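Local coordinates for protein Rab GDP dissociation inhibitor alpha (Naegleria fowleri, PDB 6C87) that probably binds prenylated, GDP-bound Rab GTPases, slowing their release of GDP and extracting them from membranes for recycling, at residues L152-L156 against I180-V186. Numbering follows the deposited sequence.
Sequences LVSYL and IYKYYGV
Leu152 is the central knob, set into a hollow walled by Ile180, Tyr181, Tyr184 and Val186. With CG anti to the backbone N (chi1 161°), its isobutyl fork is carried toward Ile180 and Tyr181. There CD1 meets Ile180 CG2 at 3.7 Å, while CD2 reaches the ring edge of Tyr181, 3.7 Å from CD1 of that tyrosine, and brushes both methyls of Val186. Behind the fork, Leu152 CA sits over one face of the Tyr184 ring in a CH-pi contact, 3.9 Å from its centroid. The Tyr184 ring thus lies along the flank of helix 143-157, its OH ending beside CB and CG of Tyr155. These two tyrosine planes are inclined by only 27°, yet with centroids 5.8 Å apart little of one ring covers the other. Ile180 CG2 fills the notch between Leu152 CD1, Tyr155 CE2 at 3.9 Å and, more loosely, Leu156 CD2. No hydrogen bond crosses between the segments; Tyr155 OH bonds to His167 O and Tyr181 OH to Tyr206 OH. The axes of 152-156 and 180-184 approach to 11.0 Å, directions at 136°. Helices 143-157 and 177-184, with 188-198 covering Leu152 through Thr190 and Leu194, pack within the mostly helical domain of the GDI fold, which in relatives holds the prenyl group.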
loop_
_atom_site.group_PDB
_atom_site.type_symbol
_atom_site.label_atom_id
_atom_site.label_comp_id
_atom_site.label_asym_id
_atom_site.label_seq_id
_atom_site.Cartn_x
_atom_site.Cartn_y
_atom_site.Cartn_z
ATOM N N LEU A 152 -32.865 9.844 -4.531
ATOM C CA LEU A 152 -31.724 8.960 -4.739
ATOM C C LEU A 152 -30.414 9.737 -4.677
ATOM O O LEU A 152 -29.472 9.326 -3.990
ATOM C CB LEU A 152 -31.852 8.230 -6.081
ATOM C CG LEU A 152 -30.547 7.639 -6.639
ATOM C CD1 LEU A 152 -30.023 6.507 -5.764
ATOM C CD2 LEU A 152 -30.729 7.164 -8.076
ATOM N N VAL A 153 -30.341 10.872 -5.377
ATOM C CA VAL A 153 -29.093 11.625 -5.422
ATOM C C VAL A 153 -28.814 12.276 -4.077
ATOM O O VAL A 153 -27.652 12.380 -3.660
ATOM C CB VAL A 153 -29.124 12.651 -6.572
ATOM C CG1 VAL A 153 -27.941 13.616 -6.478
ATOM C CG2 VAL A 153 -29.114 11.930 -7.916
ATOM N N SER A 154 -29.863 12.717 -3.372
ATOM C CA SER A 154 -29.677 13.230 -2.017
ATOM C C SER A 154 -29.059 12.172 -1.112
ATOM O O SER A 154 -28.163 12.471 -0.312
ATOM C CB SER A 154 -31.011 13.712 -1.448
ATOM O OG SER A 154 -31.089 15.128 -1.435
ATOM N N TYR A 155 -29.532 10.929 -1.219
ATOM C CA TYR A 155 -28.991 9.851 -0.397
ATOM C C TYR A 155 -27.524 9.580 -0.709
ATOM O O TYR A 155 -26.727 9.343 0.205
ATOM C CB TYR A 155 -29.826 8.578 -0.573
ATOM C CG TYR A 155 -29.132 7.321 -0.086
ATOM C CD1 TYR A 155 -28.941 7.078 1.273
ATOM C CD2 TYR A 155 -28.683 6.363 -0.992
ATOM C CE1 TYR A 155 -28.302 5.928 1.713
ATOM C CE2 TYR A 155 -28.048 5.209 -0.562
ATOM C CZ TYR A 155 -27.862 4.999 0.788
ATOM O OH TYR A 155 -27.236 3.853 1.213
ATOM N N LEU A 156 -27.148 9.606 -1.992
ATOM C CA LEU A 156 -25.774 9.263 -2.360
ATOM C C LEU A 156 -24.788 10.342 -1.925
ATOM O O LEU A 156 -23.697 10.026 -1.437
ATOM C CB LEU A 156 -25.677 9.004 -3.865
ATOM C CG LEU A 156 -26.517 7.820 -4.355
ATOM C CD1 LEU A 156 -26.533 7.734 -5.876
ATOM C CD2 LEU A 156 -26.043 6.511 -3.736
ATOM N N ILE A 180 -29.635 -0.138 -4.944
ATOM C CA ILE A 180 -29.988 1.233 -4.586
ATOM C C ILE A 180 -30.915 1.849 -5.627
ATOM O O ILE A 180 -31.884 2.541 -5.285
ATOM C CB ILE A 180 -28.712 2.072 -4.401
ATOM C CG1 ILE A 180 -27.778 1.393 -3.399
ATOM C CG2 ILE A 180 -29.059 3.477 -3.958
ATOM C CD1 ILE A 180 -26.615 2.243 -2.991
ATOM N N TYR A 181 -30.645 1.599 -6.911
ATOM C CA TYR A 181 -31.506 2.125 -7.967
ATOM C C TYR A 181 -32.927 1.600 -7.823
ATOM O O TYR A 181 -33.891 2.376 -7.795
ATOM C CB TYR A 181 -30.951 1.738 -9.339
ATOM C CG TYR A 181 -29.771 2.548 -9.821
ATOM C CD1 TYR A 181 -29.610 3.881 -9.459
ATOM C CD2 TYR A 181 -28.819 1.972 -10.651
ATOM C CE1 TYR A 181 -28.526 4.613 -9.914
ATOM C CE2 TYR A 181 -27.739 2.690 -11.104
ATOM C CZ TYR A 181 -27.594 4.008 -10.737
ATOM O OH TYR A 181 -26.507 4.708 -11.204
ATOM N N LYS A 182 -33.068 0.273 -7.721
ATOM C CA LYS A 182 -34.387 -0.349 -7.656
ATOM C C LYS A 182 -35.147 0.068 -6.407
ATOM O O LYS A 182 -36.380 0.153 -6.435
ATOM C CB LYS A 182 -34.254 -1.873 -7.713
ATOM N N TYR A 183 -34.435 0.340 -5.310
ATOM C CA TYR A 183 -35.099 0.762 -4.080
ATOM C C TYR A 183 -35.746 2.133 -4.252
ATOM O O TYR A 183 -36.833 2.385 -3.721
ATOM C CB TYR A 183 -34.105 0.757 -2.917
ATOM C CG TYR A 183 -34.690 1.205 -1.597
ATOM C CD1 TYR A 183 -35.723 0.492 -0.999
ATOM C CD2 TYR A 183 -34.197 2.323 -0.934
ATOM C CE1 TYR A 183 -36.262 0.891 0.211
ATOM C CE2 TYR A 183 -34.729 2.728 0.279
ATOM C CZ TYR A 183 -35.762 2.008 0.847
ATOM O OH TYR A 183 -36.298 2.403 2.056
ATOM N N TYR A 184 -35.085 3.034 -4.976
ATOM C CA TYR A 184 -35.613 4.367 -5.239
ATOM C C TYR A 184 -36.539 4.435 -6.448
ATOM O O TYR A 184 -37.101 5.503 -6.715
ATOM C CB TYR A 184 -34.459 5.358 -5.393
ATOM C CG TYR A 184 -33.873 5.693 -4.055
ATOM C CD1 TYR A 184 -34.409 6.713 -3.287
ATOM C CD2 TYR A 184 -32.820 4.961 -3.534
ATOM C CE1 TYR A 184 -33.899 7.014 -2.053
ATOM C CE2 TYR A 184 -32.299 5.256 -2.295
ATOM C CZ TYR A 184 -32.845 6.284 -1.557
ATOM O OH TYR A 184 -32.340 6.591 -0.314
ATOM N N GLY A 185 -36.692 3.343 -7.192
ATOM C CA GLY A 185 -37.646 3.311 -8.286
ATOM C C GLY A 185 -37.307 4.208 -9.453
ATOM O O GLY A 185 -38.214 4.747 -10.092
ATOM N N VAL A 186 -36.022 4.389 -9.746
ATOM C CA VAL A 186 -35.587 5.175 -10.894
ATOM C C VAL A 186 -35.531 4.270 -12.120
ATOM O O VAL A 186 -35.357 3.052 -12.012
ATOM C CB VAL A 186 -34.228 5.854 -10.617
ATOM C CG1 VAL A 186 -34.371 6.918 -9.540
ATOM C CG2 VAL A 186 -33.183 4.816 -10.204
#